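HIAXHD3 (Humicola insolens, PDB 3ZXK) hydrolyses alpha-L-arabinofuranosyl side chains, probably of arabinoxylan, as an exo-acting glycoside hydrolase of family 43 that served as the starting point for engineering endo-xylanase activity. Local coordinates at residues S330-W335 against L372-A377; F36-G41 against Y504-R509; A42-S47 against T57-R62. One frame throughout, in Å; residues are numbered along the deposited sequence.

Contact 1. Residues S330-W335 against L372-A377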
ATOM      1  N   SER A 330       8.950  -5.311  10.818  1.00  6.97           N
ATOM      2  CA  SER A 330       8.462  -6.163   9.751  1.00  6.76           C
ATOM      3  C   SER A 330       7.985  -5.293   8.579  1.00  6.33           C
ATOM      4  O   SER A 330       7.748  -4.073   8.718  1.00  6.22           O
ATOM      5  CB  SER A 330       7.305  -7.029  10.256  1.00  8.43           C
ATOM      6  OG  SER A 330       6.093  -6.331  10.090  1.00  9.56           O
ATOM      7  N   GLU A 331       7.792  -5.932   7.430  1.00  6.39           N
ATOM      8  CA  GLU A 331       7.465  -5.213   6.211  1.00  6.65           C
ATOM      9  C   GLU A 331       6.009  -4.767   6.206  1.00  6.27           C
ATOM     10  O   GLU A 331       5.586  -4.054   5.309  1.00  7.43           O
ATOM     11  CB  GLU A 331       7.779  -6.112   5.006  1.00  8.47           C
ATOM     12  CG  GLU A 331       9.272  -6.273   4.751  1.00 10.26           C
ATOM     13  CD  GLU A 331       9.916  -4.922   4.465  1.00 12.97           C
ATOM     14  OE1 GLU A 331       9.350  -4.157   3.637  1.00 14.31           O
ATOM     15  OE2 GLU A 331      10.977  -4.605   5.063  1.00 17.23           O
ATOM     16  N   HIS A 332       5.251  -5.141   7.235  1.00  5.55           N
ATOM     17  CA  HIS A 332       3.832  -4.736   7.301  1.00  5.07           C
ATOM     18  C   HIS A 332       3.600  -3.327   7.827  1.00  4.67           C
ATOM     19  O   HIS A 332       2.529  -2.745   7.605  1.00  5.69           O
ATOM     20  CB  HIS A 332       3.033  -5.714   8.162  1.00  5.49           C
ATOM     21  CG  HIS A 332       3.050  -7.113   7.646  1.00  6.44           C
ATOM     22  ND1 HIS A 332       2.267  -7.525   6.628  1.00  6.71           N
ATOM     23  CD2 HIS A 332       3.826  -8.203   8.011  1.00  7.03           C
ATOM     24  CE1 HIS A 332       2.536  -8.800   6.349  1.00  7.28           C
ATOM     25  NE2 HIS A 332       3.497  -9.218   7.194  1.00  6.58           N
ATOM     26  N   TRP A 333       4.577  -2.747   8.516  1.00  4.26           N
ATOM     27  CA  TRP A 333       4.363  -1.455   9.179  1.00  3.88           C
ATOM     28  C   TRP A 333       4.817  -0.296   8.361  1.00  4.18           C
ATOM     29  O   TRP A 333       5.878  -0.351   7.698  1.00  4.55           O
ATOM     30  CB  TRP A 333       5.122  -1.413  10.482  1.00  4.57           C
ATOM     31  CG  TRP A 333       4.664  -2.420  11.490  1.00  4.80           C
ATOM     32  CD1 TRP A 333       5.319  -3.587  11.888  1.00  5.64           C
ATOM     33  CD2 TRP A 333       3.471  -2.337  12.320  1.00  5.50           C
ATOM     34  NE1 TRP A 333       4.600  -4.229  12.882  1.00  7.72           N
ATOM     35  CE2 TRP A 333       3.469  -3.524  13.170  1.00  6.32           C
ATOM     36  CE3 TRP A 333       2.421  -1.440  12.420  1.00  6.01           C
ATOM     37  CZ2 TRP A 333       2.457  -3.763  14.105  1.00  8.32           C
ATOM     38  CZ3 TRP A 333       1.411  -1.684  13.360  1.00  8.20           C
ATOM     39  CH2 TRP A 333       1.433  -2.828  14.182  1.00  9.32           C
ATOM     40  N   GLU A 334       4.011   0.767   8.412  1.00  3.40           N
ATOM     41  CA  GLU A 334       4.366   2.047   7.796  1.00  3.62           C
ATOM     42  C   GLU A 334       3.869   3.179   8.655  1.00  3.03           C
ATOM     43  O   GLU A 334       2.730   3.151   9.156  1.00  3.69           O
ATOM     44  CB  GLU A 334       3.733   2.194   6.394  1.00  4.45           C
ATOM     45  CG  GLU A 334       4.245   1.217   5.322  1.00  5.24           C
ATOM     46  CD  GLU A 334       3.332   1.019   4.125  1.00  6.05           C
ATOM     47  OE1 GLU A 334       2.304   1.728   3.959  1.00  7.92           O
ATOM     48  OE2 GLU A 334       3.649   0.129   3.302  1.00  7.80           O
ATOM     49  N   TRP A 335       4.705   4.187   8.833  1.00  2.83           N
ATOM     50  CA  TRP A 335       4.310   5.359   9.594  1.00  2.88           C
ATOM     51  C   TRP A 335       3.423   6.267   8.778  1.00  2.98           C
ATOM     52  O   TRP A 335       3.518   6.266   7.557  1.00  3.36           O
ATOM     53  CB  TRP A 335       5.544   6.152   9.957  1.00  3.18           C
ATOM     54  CG  TRP A 335       6.570   5.438  10.779  1.00  3.10           C
ATOM     55  CD1 TRP A 335       7.750   4.854  10.341  1.00  3.93           C
ATOM     56  CD2 TRP A 335       6.576   5.314  12.233  1.00  3.29           C
ATOM     57  NE1 TRP A 335       8.454   4.335  11.410  1.00  4.22           N
ATOM     58  CE2 TRP A 335       7.795   4.577  12.571  1.00  3.71           C
ATOM     59  CE3 TRP A 335       5.685   5.674  13.258  1.00  3.42           C
ATOM     60  CZ2 TRP A 335       8.130   4.279  13.881  1.00  4.15           C
ATOM     61  CZ3 TRP A 335       6.027   5.360  14.577  1.00  3.26           C
ATOM     62  CH2 TRP A 335       7.231   4.676  14.878  1.00  3.71           C
ATOM     63  N   LEU A 372       1.965   4.728  13.853  1.00  3.11           N
ATOM     64  CA  LEU A 372       2.465   3.547  13.131  1.00  3.11           C
ATOM     65  C   LEU A 372       1.251   2.772  12.655  1.00  3.57           C
ATOM     66  O   LEU A 372       0.367   2.455  13.459  1.00  4.29           O
ATOM     67  CB  LEU A 372       3.280   2.677  14.068  1.00  3.72           C
ATOM     68  CG  LEU A 372       4.058   1.531  13.390  1.00  4.24           C
ATOM     69  CD1 LEU A 372       5.193   1.987  12.471  1.00  4.49           C
ATOM     70  CD2 LEU A 372       4.626   0.532  14.399  1.00  5.43           C
ATOM     71  N   THR A 373       1.209   2.462  11.366  1.00  3.52           N
ATOM     72  CA  THR A 373       0.009   1.878  10.755  1.00  4.18           C
ATOM     73  C   THR A 373       0.296   0.592   9.994  1.00  3.82           C
ATOM     74  O   THR A 373       1.462   0.263   9.636  1.00  4.16           O
ATOM     75  CB  THR A 373      -0.705   2.874   9.810  1.00  4.57           C
ATOM     76  OG1 THR A 373       0.026   3.022   8.588  1.00  5.18           O
ATOM     77  CG2 THR A 373      -0.894   4.254  10.483  1.00  6.03           C
ATOM     78  N   ARG A 374      -0.772  -0.132   9.715  1.00  3.96           N
ATOM     79  CA  ARG A 374      -0.689  -1.311   8.880  1.00  4.20           C
ATOM     80  C   ARG A 374      -2.045  -1.626   8.260  1.00  4.60           C
ATOM     81  O   ARG A 374      -3.082  -1.208   8.763  1.00  4.32           O
ATOM     82  CB  ARG A 374      -0.113  -2.514   9.620  1.00  5.00           C
ATOM     83  CG  ARG A 374      -0.975  -2.992  10.780  1.00  6.19           C
ATOM     84  CD  ARG A 374      -0.224  -4.044  11.572  1.00  8.14           C
ATOM     85  NE  ARG A 374      -0.233  -5.341  10.906  1.00  9.80           N
ATOM     86  CZ  ARG A 374       0.732  -6.250  11.028  1.00 10.70           C
ATOM     87  NH1 ARG A 374       1.821  -5.988  11.746  1.00 11.17           N
ATOM     88  NH2 ARG A 374       0.623  -7.416  10.418  1.00 11.96           N
ATOM     89  N   ARG A 375      -1.999  -2.347   7.149  1.00  4.59           N
ATOM     90  CA  ARG A 375      -3.193  -2.671   6.343  1.00  4.98           C
ATOM     91  C   ARG A 375      -4.091  -3.652   7.062  1.00  5.03           C
ATOM     92  O   ARG A 375      -3.609  -4.530   7.756  1.00  6.44           O
ATOM     93  CB  ARG A 375      -2.785  -3.239   4.985  1.00  5.12           C
ATOM     94  CG  ARG A 375      -2.049  -2.222   4.151  1.00  5.38           C
ATOM     95  CD  ARG A 375      -1.329  -2.881   2.985  1.00  5.62           C
ATOM     96  NE  ARG A 375      -0.568  -1.893   2.217  1.00  6.34           N
ATOM     97  CZ  ARG A 375       0.628  -1.406   2.577  1.00  6.02           C
ATOM     98  NH1 ARG A 375       1.252  -1.856   3.683  1.00  6.57           N
ATOM     99  NH2 ARG A 375       1.238  -0.517   1.781  1.00  6.38           N
ATOM    100  N   ILE A 376      -5.396  -3.479   6.886  1.00  4.75           N
ATOM    101  CA  ILE A 376      -6.392  -4.422   7.398  1.00  4.82           C
ATOM    102  C   ILE A 376      -6.626  -5.497   6.310  1.00  5.49           C
ATOM    103  O   ILE A 376      -6.882  -5.157   5.145  1.00  5.78           O
ATOM    104  CB  ILE A 376      -7.720  -3.677   7.717  1.00  4.75           C
ATOM    105  CG1 ILE A 376      -7.520  -2.582   8.810  1.00  5.04           C
ATOM    106  CG2 ILE A 376      -8.787  -4.683   8.162  1.00  5.46           C
ATOM    107  CD1 ILE A 376      -8.701  -1.638   8.975  1.00  5.80           C
ATOM    108  N   ALA A 377      -6.590  -6.773   6.693  1.00  5.32           N
ATOM    109  CA  ALA A 377      -6.936  -7.830   5.747  1.00  6.06           C
ATOM    110  C   ALA A 377      -8.435  -8.080   5.787  1.00  5.89           C
ATOM    111  O   ALA A 377      -9.050  -8.055   6.838  1.00  7.42           O
ATOM    112  CB  ALA A 377      -6.162  -9.119   6.034  1.00  7.15           C
TER
HETATM  113  O   HOH W   1       4.189  -7.563  11.589  1.00  7.67           O
HETATM  114  O   HOH W   2       0.464  -3.423   6.005  1.00  5.54           O
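E334 pairs with T373 and W335 with L372 in an antiparallel ladder of the concanavalin A-like beta-sandwich domain. E334 O is gripped twice, by T373 N and by T373 OG1, each at 2.8 Å and from opposite faces of the carbonyl plane; threonine suits the place because its hydroxyl sits close enough to its own backbone to share that acceptor. The tightest packing lies around the two indoles. L372, forked at its tip, serves both: CD1 rests over the centre of the W335 six-membered ring, 3.6 Å from its centroid, while CD2 lies on one face of W333. The opposite face of W333 carries R374, whose CD makes a CH-pi contact 3.5 Å from the six-membered centroid. A bend at chi3 (-77°) then brings NH1 back over the rim, the guanidinium steeply upright on the indole (planes 82° apart) in a cation-pi contact, CZ 4.6 Å from that centroid. Cutting W333 back to an alanine would probably leave R374 and L372 with a gap in place of the surface they share, and D322 without the indole N-H it accepts. Toward the partly exposed turn the contact loosens and water enters. S330 OG accepts from H332 N, an ST turn, and water 1 links that hydroxyl to R374 NH1; water 2 joins H332 O to R375 N and NH1. On the face of the sheet that carries E334 and T373, a buried salt bridge closes the contact: R375, fixed through NE by D16 O, sets NH2 on the syn side of E334 OE2 at 2.9 Å, an oxygen that H58 NE2 also reaches.

Contact 2. Residues F36-G41 against Y504-R509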
ATOM      1  N   PHE A  36       1.295   6.841  -1.090  1.00  4.24           N
ATOM      2  CA  PHE A  36       0.950   8.231  -0.714  1.00  3.81           C
ATOM      3  C   PHE A  36       1.970   8.787   0.297  1.00  4.08           C
ATOM      4  O   PHE A  36       3.173   8.758   0.003  1.00  4.25           O
ATOM      5  CB  PHE A  36      -0.555   8.335  -0.333  1.00  4.32           C
ATOM      6  CG  PHE A  36      -1.439   7.893  -1.476  1.00  5.41           C
ATOM      7  CD1 PHE A  36      -1.727   6.534  -1.696  1.00  5.31           C
ATOM      8  CD2 PHE A  36      -1.872   8.836  -2.421  1.00  5.70           C
ATOM      9  CE1 PHE A  36      -2.474   6.140  -2.809  1.00  6.05           C
ATOM     10  CE2 PHE A  36      -2.614   8.446  -3.533  1.00  5.96           C
ATOM     11  CZ  PHE A  36      -2.920   7.100  -3.712  1.00  6.04           C
ATOM     12  N   ALA A  37       1.521   9.257   1.451  1.00  4.07           N
ATOM     13  CA  ALA A  37       2.427   9.826   2.453  1.00  4.13           C
ATOM     14  C   ALA A  37       2.821   8.830   3.548  1.00  3.96           C
ATOM     15  O   ALA A  37       3.429   9.209   4.546  1.00  4.38           O
ATOM     16  CB  ALA A  37       1.837  11.107   3.058  1.00  5.21           C
ATOM     17  N   TYR A  38       2.526   7.551   3.352  1.00  3.55           N
ATOM     18  CA  TYR A  38       2.961   6.524   4.319  1.00  3.43           C
ATOM     19  C   TYR A  38       4.450   6.194   4.128  1.00  3.42           C
ATOM     20  O   TYR A  38       4.968   6.241   3.028  1.00  4.22           O
ATOM     21  CB  TYR A  38       2.045   5.298   4.223  1.00  3.49           C
ATOM     22  CG  TYR A  38       0.624   5.648   4.708  1.00  3.72           C
ATOM     23  CD1 TYR A  38       0.292   5.569   6.039  1.00  4.11           C
ATOM     24  CD2 TYR A  38      -0.378   6.081   3.811  1.00  3.96           C
ATOM     25  CE1 TYR A  38      -0.993   5.898   6.495  1.00  4.58           C
ATOM     26  CE2 TYR A  38      -1.655   6.415   4.238  1.00  4.40           C
ATOM     27  CZ  TYR A  38      -1.970   6.312   5.592  1.00  4.99           C
ATOM     28  OH  TYR A  38      -3.247   6.643   6.058  1.00  5.47           O
ATOM     29  N   SER A  39       5.149   5.975   5.217  1.00  3.21           N
ATOM     30  CA  SER A  39       6.618   5.907   5.194  1.00  3.18           C
ATOM     31  C   SER A  39       7.097   4.735   6.058  1.00  3.24           C
ATOM     32  O   SER A  39       6.805   4.706   7.258  1.00  3.36           O
ATOM     33  CB  SER A  39       7.170   7.207   5.787  1.00  3.70           C
ATOM     34  OG  SER A  39       8.599   7.163   5.844  1.00  4.70           O
ATOM     35  N   PRO A  40       7.880   3.791   5.516  1.00  3.53           N
ATOM     36  CA  PRO A  40       8.484   3.735   4.203  1.00  3.55           C
ATOM     37  C   PRO A  40       7.431   3.601   3.116  1.00  3.54           C
ATOM     38  O   PRO A  40       6.310   3.145   3.365  1.00  3.81           O
ATOM     39  CB  PRO A  40       9.371   2.463   4.264  1.00  3.94           C
ATOM     40  CG  PRO A  40       8.763   1.639   5.330  1.00  4.07           C
ATOM     41  CD  PRO A  40       8.269   2.629   6.346  1.00  3.89           C
ATOM     42  N   GLY A  41       7.832   3.961   1.909  1.00  3.31           N
ATOM     43  CA  GLY A  41       6.929   3.927   0.773  1.00  3.62           C
ATOM     44  C   GLY A  41       7.286   2.858  -0.240  1.00  3.60           C
ATOM     45  O   GLY A  41       8.391   2.309  -0.216  1.00  3.65           O
ATOM     46  N   TYR A 504      -9.493   9.846  -0.374  1.00  4.80           N
ATOM     47  CA  TYR A 504      -8.229   9.661   0.359  1.00  4.49           C
ATOM     48  C   TYR A 504      -7.344   8.571  -0.265  1.00  4.81           C
ATOM     49  O   TYR A 504      -6.177   8.448   0.080  1.00  4.91           O
ATOM     50  CB  TYR A 504      -8.565   9.337   1.815  1.00  4.52           C
ATOM     51  CG  TYR A 504      -7.393   9.286   2.769  1.00  4.57           C
ATOM     52  CD1 TYR A 504      -6.834  10.465   3.265  1.00  4.57           C
ATOM     53  CD2 TYR A 504      -6.863   8.062   3.196  1.00  4.99           C
ATOM     54  CE1 TYR A 504      -5.770  10.446   4.153  1.00  5.43           C
ATOM     55  CE2 TYR A 504      -5.803   8.020   4.098  1.00  4.76           C
ATOM     56  CZ  TYR A 504      -5.249   9.202   4.573  1.00  4.86           C
ATOM     57  OH  TYR A 504      -4.183   9.134   5.453  1.00  7.08           O
ATOM     58  N   PHE A 505      -7.948   7.769  -1.126  1.00  4.69           N
ATOM     59  CA  PHE A 505      -7.313   6.682  -1.889  1.00  5.29           C
ATOM     60  C   PHE A 505      -6.923   5.474  -1.053  1.00  5.68           C
ATOM     61  O   PHE A 505      -7.386   4.368  -1.330  1.00  5.62           O
ATOM     62  CB  PHE A 505      -6.149   7.174  -2.769  1.00  5.96           C
ATOM     63  CG  PHE A 505      -6.585   8.009  -3.947  1.00  7.64           C
ATOM     64  CD1 PHE A 505      -7.225   7.432  -5.042  1.00  8.59           C
ATOM     65  CD2 PHE A 505      -6.359   9.378  -3.949  1.00  8.57           C
ATOM     66  CE1 PHE A 505      -7.619   8.216  -6.127  1.00 10.40           C
ATOM     67  CE2 PHE A 505      -6.766  10.174  -5.019  1.00 11.51           C
ATOM     68  CZ  PHE A 505      -7.393   9.591  -6.110  1.00 12.08           C
ATOM     69  N   THR A 506      -6.083   5.664  -0.045  1.00  6.04           N
ATOM     70  CA  THR A 506      -5.662   4.565   0.817  1.00  5.50           C
ATOM     71  C   THR A 506      -6.863   4.001   1.590  1.00  5.48           C
ATOM     72  O   THR A 506      -7.777   4.732   1.925  1.00  6.76           O
ATOM     73  CB  THR A 506      -4.624   5.118   1.819  1.00  5.69           C
ATOM     74  OG1 THR A 506      -3.539   5.658   1.069  1.00  7.34           O
ATOM     75  CG2 THR A 506      -4.077   4.020   2.771  1.00  5.66           C
ATOM     76  N   GLY A 507      -6.873   2.705   1.860  1.00  5.57           N
ATOM     77  CA  GLY A 507      -7.934   2.123   2.668  1.00  5.57           C
ATOM     78  C   GLY A 507      -7.780   2.400   4.150  1.00  5.52           C
ATOM     79  O   GLY A 507      -6.797   3.015   4.592  1.00  6.40           O
ATOM     80  N   TYR A 508      -8.789   1.981   4.916  1.00  5.32           N
ATOM     81  CA  TYR A 508      -8.689   2.046   6.357  1.00  4.86           C
ATOM     82  C   TYR A 508      -7.533   1.219   6.866  1.00  5.13           C
ATOM     83  O   TYR A 508      -7.304   0.082   6.379  1.00  6.43           O
ATOM     84  CB  TYR A 508      -9.969   1.533   7.006  1.00  5.04           C
ATOM     85  CG  TYR A 508     -10.982   2.633   7.217  1.00  4.97           C
ATOM     86  CD1 TYR A 508     -10.918   3.463   8.339  1.00  5.33           C
ATOM     87  CD2 TYR A 508     -11.983   2.877   6.280  1.00  5.16           C
ATOM     88  CE1 TYR A 508     -11.856   4.465   8.548  1.00  4.80           C
ATOM     89  CE2 TYR A 508     -12.931   3.907   6.468  1.00  5.42           C
ATOM     90  CZ  TYR A 508     -12.847   4.714   7.609  1.00  5.32           C
ATOM     91  OH  TYR A 508     -13.752   5.712   7.845  1.00  6.84           O
ATOM     92  N   ARG A 509      -6.847   1.747   7.877  1.00  4.60           N
ATOM     93  CA  ARG A 509      -5.729   1.007   8.504  1.00  4.87           C
ATOM     94  C   ARG A 509      -5.916   0.847  10.008  1.00  4.36           C
ATOM     95  O   ARG A 509      -6.704   1.575  10.630  1.00  5.13           O
ATOM     96  CB  ARG A 509      -4.385   1.721   8.233  1.00  4.82           C
ATOM     97  CG  ARG A 509      -4.012   1.654   6.773  1.00  5.76           C
ATOM     98  CD  ARG A 509      -2.636   2.211   6.573  1.00  6.03           C
ATOM     99  NE  ARG A 509      -2.196   1.927   5.210  1.00  6.34           N
ATOM    100  CZ  ARG A 509      -0.922   1.896   4.830  1.00  6.37           C
ATOM    101  NH1 ARG A 509       0.043   2.132   5.722  1.00  8.09           N
ATOM    102  NH2 ARG A 509      -0.613   1.629   3.582  1.00  5.74           N
TER
HETATM  103  O   HOH W   3      -5.361   4.923   6.106  1.00  7.60           O
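With CG anti to the carbonyl carbon in Y38 (chi1 -67°) and anti to the backbone N in Y504 (chi1 -172°), the two phenols run at each other from opposite directions. Y504 OH donates to Y38 OH at 2.7 Å, and the accepting oxygen lies near the plane of the Y504 ring, at its edge. Y38 OH in turn donates to water 3, which donates to G507 O, so the buried hydroxyl is used both ways. R509, extended as far as NE, lays its guanidinium on one face of Y38, CZ 4.1 Å from the ring centroid and the planes 28° apart; E334 holds its charge by a salt bridge. This is a junction of domains: Y38, from the family 43 beta-propeller sequence, stands on the edge strand 38-39 of the sandwich sheet, while 504-509 is the loop leading into the sandwich strand 509-516. T506 wedges between two rings, CG2 3.7 Å from Y38 CE2 and OG1 3.4 Å from F36 CD1. F36 and F505 are nearly parallel but slid apart, and F36 CZ presses on F505 CB at 3.4 Å instead of stacking. Both rings meet W84, which lines the glycan pocket, and the F505 side chain comes within about 4 Å of the bound xylose and arabinose.

Contact 3. Residues A42-S47 against T57-R62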
ATOM      1  N   ALA A  42       6.330   2.603  -1.144  1.00  3.87           N
ATOM      2  CA  ALA A  42       6.516   1.722  -2.306  1.00  3.54           C
ATOM      3  C   ALA A  42       6.886   0.297  -1.923  1.00  3.39           C
ATOM      4  O   ALA A  42       7.987  -0.175  -2.243  1.00  3.32           O
ATOM      5  CB  ALA A  42       7.510   2.296  -3.322  1.00  3.83           C
ATOM      6  N   PRO A  43       5.971  -0.402  -1.253  1.00  3.23           N
ATOM      7  CA  PRO A  43       6.247  -1.794  -0.863  1.00  3.82           C
ATOM      8  C   PRO A  43       6.485  -2.665  -2.084  1.00  3.92           C
ATOM      9  O   PRO A  43       5.956  -2.376  -3.185  1.00  4.59           O
ATOM     10  CB  PRO A  43       4.939  -2.261  -0.220  1.00  4.45           C
ATOM     11  CG  PRO A  43       3.997  -1.141  -0.292  1.00  4.85           C
ATOM     12  CD  PRO A  43       4.606   0.041  -0.921  1.00  4.00           C
ATOM     13  N   VAL A  44       7.285  -3.704  -1.867  1.00  4.28           N
ATOM     14  CA  VAL A  44       7.486  -4.788  -2.822  1.00  4.41           C
ATOM     15  C   VAL A  44       7.001  -6.080  -2.162  1.00  4.21           C
ATOM     16  O   VAL A  44       7.436  -6.409  -1.042  1.00  4.69           O
ATOM     17  CB  VAL A  44       8.968  -4.966  -3.223  1.00  4.86           C
ATOM     18  CG1 VAL A  44       9.138  -6.062  -4.267  1.00  6.03           C
ATOM     19  CG2 VAL A  44       9.529  -3.666  -3.805  1.00  5.26           C
ATOM     20  N   LEU A  45       6.113  -6.781  -2.864  1.00  4.32           N
ATOM     21  CA  LEU A  45       5.657  -8.108  -2.460  1.00  4.16           C
ATOM     22  C   LEU A  45       6.247  -9.155  -3.367  1.00  4.19           C
ATOM     23  O   LEU A  45       6.592  -8.879  -4.533  1.00  3.80           O
ATOM     24  CB  LEU A  45       4.129  -8.207  -2.482  1.00  4.98           C
ATOM     25  CG  LEU A  45       3.323  -7.015  -1.916  1.00  7.18           C
ATOM     26  CD1 LEU A  45       1.851  -7.224  -2.247  1.00  8.60           C
ATOM     27  CD2 LEU A  45       3.531  -6.885  -0.421  1.00  9.04           C
ATOM     28  N   LYS A  46       6.356 -10.369  -2.829  1.00  4.48           N
ATOM     29  CA  LYS A  46       6.935 -11.487  -3.536  1.00  4.73           C
ATOM     30  C   LYS A  46       5.943 -12.654  -3.546  1.00  4.73           C
ATOM     31  O   LYS A  46       5.215 -12.875  -2.558  1.00  4.83           O
ATOM     32  CB  LYS A  46       8.203 -11.882  -2.791  1.00  6.43           C
ATOM     33  CG  LYS A  46       8.732 -13.255  -3.050  1.00  8.75           C
ATOM     34  CD  LYS A  46       9.923 -13.564  -2.174  1.00 10.20           C
ATOM     35  CE  LYS A  46      10.558 -14.845  -2.682  1.00 12.69           C
ATOM     36  NZ  LYS A  46      11.797 -15.173  -1.936  1.00 15.64           N
ATOM     37  N   SER A  47       5.926 -13.383  -4.657  1.00  4.54           N
ATOM     38  CA  SER A  47       5.129 -14.603  -4.813  0.57  4.98           C
ATOM     39  C   SER A  47       5.810 -15.607  -5.720  1.00  5.14           C
ATOM     40  O   SER A  47       6.557 -15.229  -6.587  1.00  5.33           O
ATOM     41  CB  SER A  47       3.766 -14.286  -5.425  0.57  5.26           C
ATOM     42  OG  SER A  47       2.979 -15.454  -5.441  0.57  4.82           O
ATOM     43  N   THR A  57      10.182  -5.940   1.031  1.00  4.56           N
ATOM     44  CA  THR A  57      10.978  -4.706   1.134  1.00  4.28           C
ATOM     45  C   THR A  57      10.120  -3.493   0.788  1.00  4.03           C
ATOM     46  O   THR A  57       8.963  -3.646   0.387  1.00  4.21           O
ATOM     47  CB  THR A  57      12.282  -4.780   0.245  1.00  4.26           C
ATOM     48  OG1 THR A  57      13.181  -3.704   0.582  1.00  4.59           O
ATOM     49  CG2 THR A  57      11.974  -4.739  -1.253  1.00  4.38           C
ATOM     50  N   HIS A  58      10.675  -2.298   0.949  1.00  3.69           N
ATOM     51  CA  HIS A  58      10.041  -1.082   0.440  1.00  3.26           C
ATOM     52  C   HIS A  58      11.086  -0.334  -0.342  1.00  3.06           C
ATOM     53  O   HIS A  58      12.229  -0.211   0.099  1.00  3.36           O
ATOM     54  CB  HIS A  58       9.602  -0.153   1.559  1.00  3.48           C
ATOM     55  CG  HIS A  58       8.320  -0.548   2.258  1.00  4.29           C
ATOM     56  ND1 HIS A  58       8.244  -1.584   3.131  1.00  5.56           N
ATOM     57  CD2 HIS A  58       7.048   0.010   2.193  1.00  4.31           C
ATOM     58  CE1 HIS A  58       6.993  -1.648   3.644  1.00  6.49           C
ATOM     59  NE2 HIS A  58       6.255  -0.691   3.063  1.00  5.28           N
ATOM     60  N   SER A  59      10.711   0.210  -1.496  1.00  3.30           N
ATOM     61  CA  SER A  59      11.704   0.910  -2.361  1.00  3.23           C
ATOM     62  C   SER A  59      12.124   2.295  -1.853  1.00  3.44           C
ATOM     63  O   SER A  59      13.168   2.790  -2.255  1.00  3.74           O
ATOM     64  CB  SER A  59      11.144   1.060  -3.777  1.00  3.50           C
ATOM     65  OG  SER A  59      11.001  -0.198  -4.375  1.00  4.07           O
ATOM     66  N   VAL A  60      11.285   2.904  -1.005  1.00  3.30           N
ATOM     67  CA  VAL A  60      11.603   4.248  -0.495  1.00  3.43           C
ATOM     68  C   VAL A  60      11.635   4.197   1.037  1.00  3.77           C
ATOM     69  O   VAL A  60      10.633   4.444   1.710  1.00  4.04           O
ATOM     70  CB  VAL A  60      10.618   5.295  -1.063  1.00  3.48           C
ATOM     71  CG1 VAL A  60      11.025   6.711  -0.645  1.00  3.94           C
ATOM     72  CG2 VAL A  60      10.568   5.229  -2.580  1.00  3.93           C
ATOM     73  N   PRO A  61      12.792   3.859   1.610  1.00  4.13           N
ATOM     74  CA  PRO A  61      12.821   3.645   3.062  1.00  4.69           C
ATOM     75  C   PRO A  61      12.463   4.870   3.890  1.00  4.51           C
ATOM     76  O   PRO A  61      11.987   4.697   5.018  1.00  5.18           O
ATOM     77  CB  PRO A  61      14.256   3.172   3.333  1.00  5.46           C
ATOM     78  CG  PRO A  61      15.033   3.377   2.065  1.00  5.97           C
ATOM     79  CD  PRO A  61      14.010   3.338   0.952  1.00  4.68           C
ATOM     80  N   ARG A  62      12.711   6.071   3.380  1.00  4.62           N
ATOM     81  CA  ARG A  62      12.224   7.293   4.032  1.00  4.51           C
ATOM     82  C   ARG A  62      11.912   8.233   2.890  1.00  4.41           C
ATOM     83  O   ARG A  62      12.706   8.334   1.956  1.00  5.29           O
ATOM     84  CB  ARG A  62      13.281   7.898   4.950  1.00  5.48           C
ATOM     85  CG  ARG A  62      12.845   9.184   5.631  1.00  5.32           C
ATOM     86  CD  ARG A  62      13.894   9.628   6.640  1.00  6.61           C
ATOM     87  NE  ARG A  62      13.496  10.874   7.301  1.00  7.25           N
ATOM     88  CZ  ARG A  62      12.797  10.933   8.428  1.00  7.76           C
ATOM     89  NH1 ARG A  62      12.443   9.808   9.059  1.00  6.56           N
ATOM     90  NH2 ARG A  62      12.456  12.121   8.926  1.00  9.99           N
TER
HETATM   91  O   HOH W   4       8.324  -0.856  -4.975  1.00  6.06           O
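The imidazole of H58 lies across P43 in the antiparallel hairpin formed by strands 41-47 and 54-58, where T57 pairs with V44 one step along. Its CB is near A42 O; CG, anti to the carbonyl carbon (chi1 -78°), is thereby turned over P43 CA; CD2 makes the closest approach, 3.6 Å from both P43 N and P43 CA; NE2 ends 3.9 Å from P43 CB, and that CB makes a CH-pi contact over the ring face, 4.2 Å from the centroid. Both nitrogens turn to carboxylates, ND1 to E331 and NE2 to E334. Two acidic partners would probably favour the doubly protonated, cationic ring, and histidine suits the place by offering a flat face to P43 and a nitrogen to each carboxylate. Proline fits opposite it because this is a non-hydrogen-bonded pair, where a missing N-H costs the hairpin nothing. The bonds fall on either side instead. V44 N donates to T57 O at 2.8 Å, almost straight (168°), whereas the return bond from T57 N to V44 O is weak. Their side chains lie side by side on the face away from H58, V44 CB 3.6 Å from T57 CG2, and T57 OG1 accepts from W131. At the corner A42 adopts a left-handed backbone conformation, and its small CB fits against S59 CB at 3.9 Å. A42 O accepts from S59 N at 2.9 Å; water 4 also donates to A42 O and bonds to S59 OG. S59 and V60 then both face G41 in a classic beta bulge. Strand 41-47 is flanked by 28-32 and 54-58 in a four-stranded antiparallel blade of the propeller, with W99 of strand 96-103 packed against A42, S59 and V60.

The three contacts meet where propeller and sandwich join. Contacts 1 and 2, centres 10 Å apart, share a sheet: W335 N lies 2.7 Å from S39 O, probably hydrogen-bonded, so propeller sequence extends the sandwich. E334 is the hub, its OE1 2.9 Å from R509 NH1 of contact 2 and its OE2 2.7 Å from H58 NE2 of contact 3. Segment 42-47 continues directly from 36-41, so contact 3 is nested within the loop that contact 2 closes, and G41 N, 2.8 Å from V60 O, ties them at the bulge. Of the three, contact 2 borders the glycan pocket, which W84 lines from the propeller and W502, just before 504-509, from the sandwich domain.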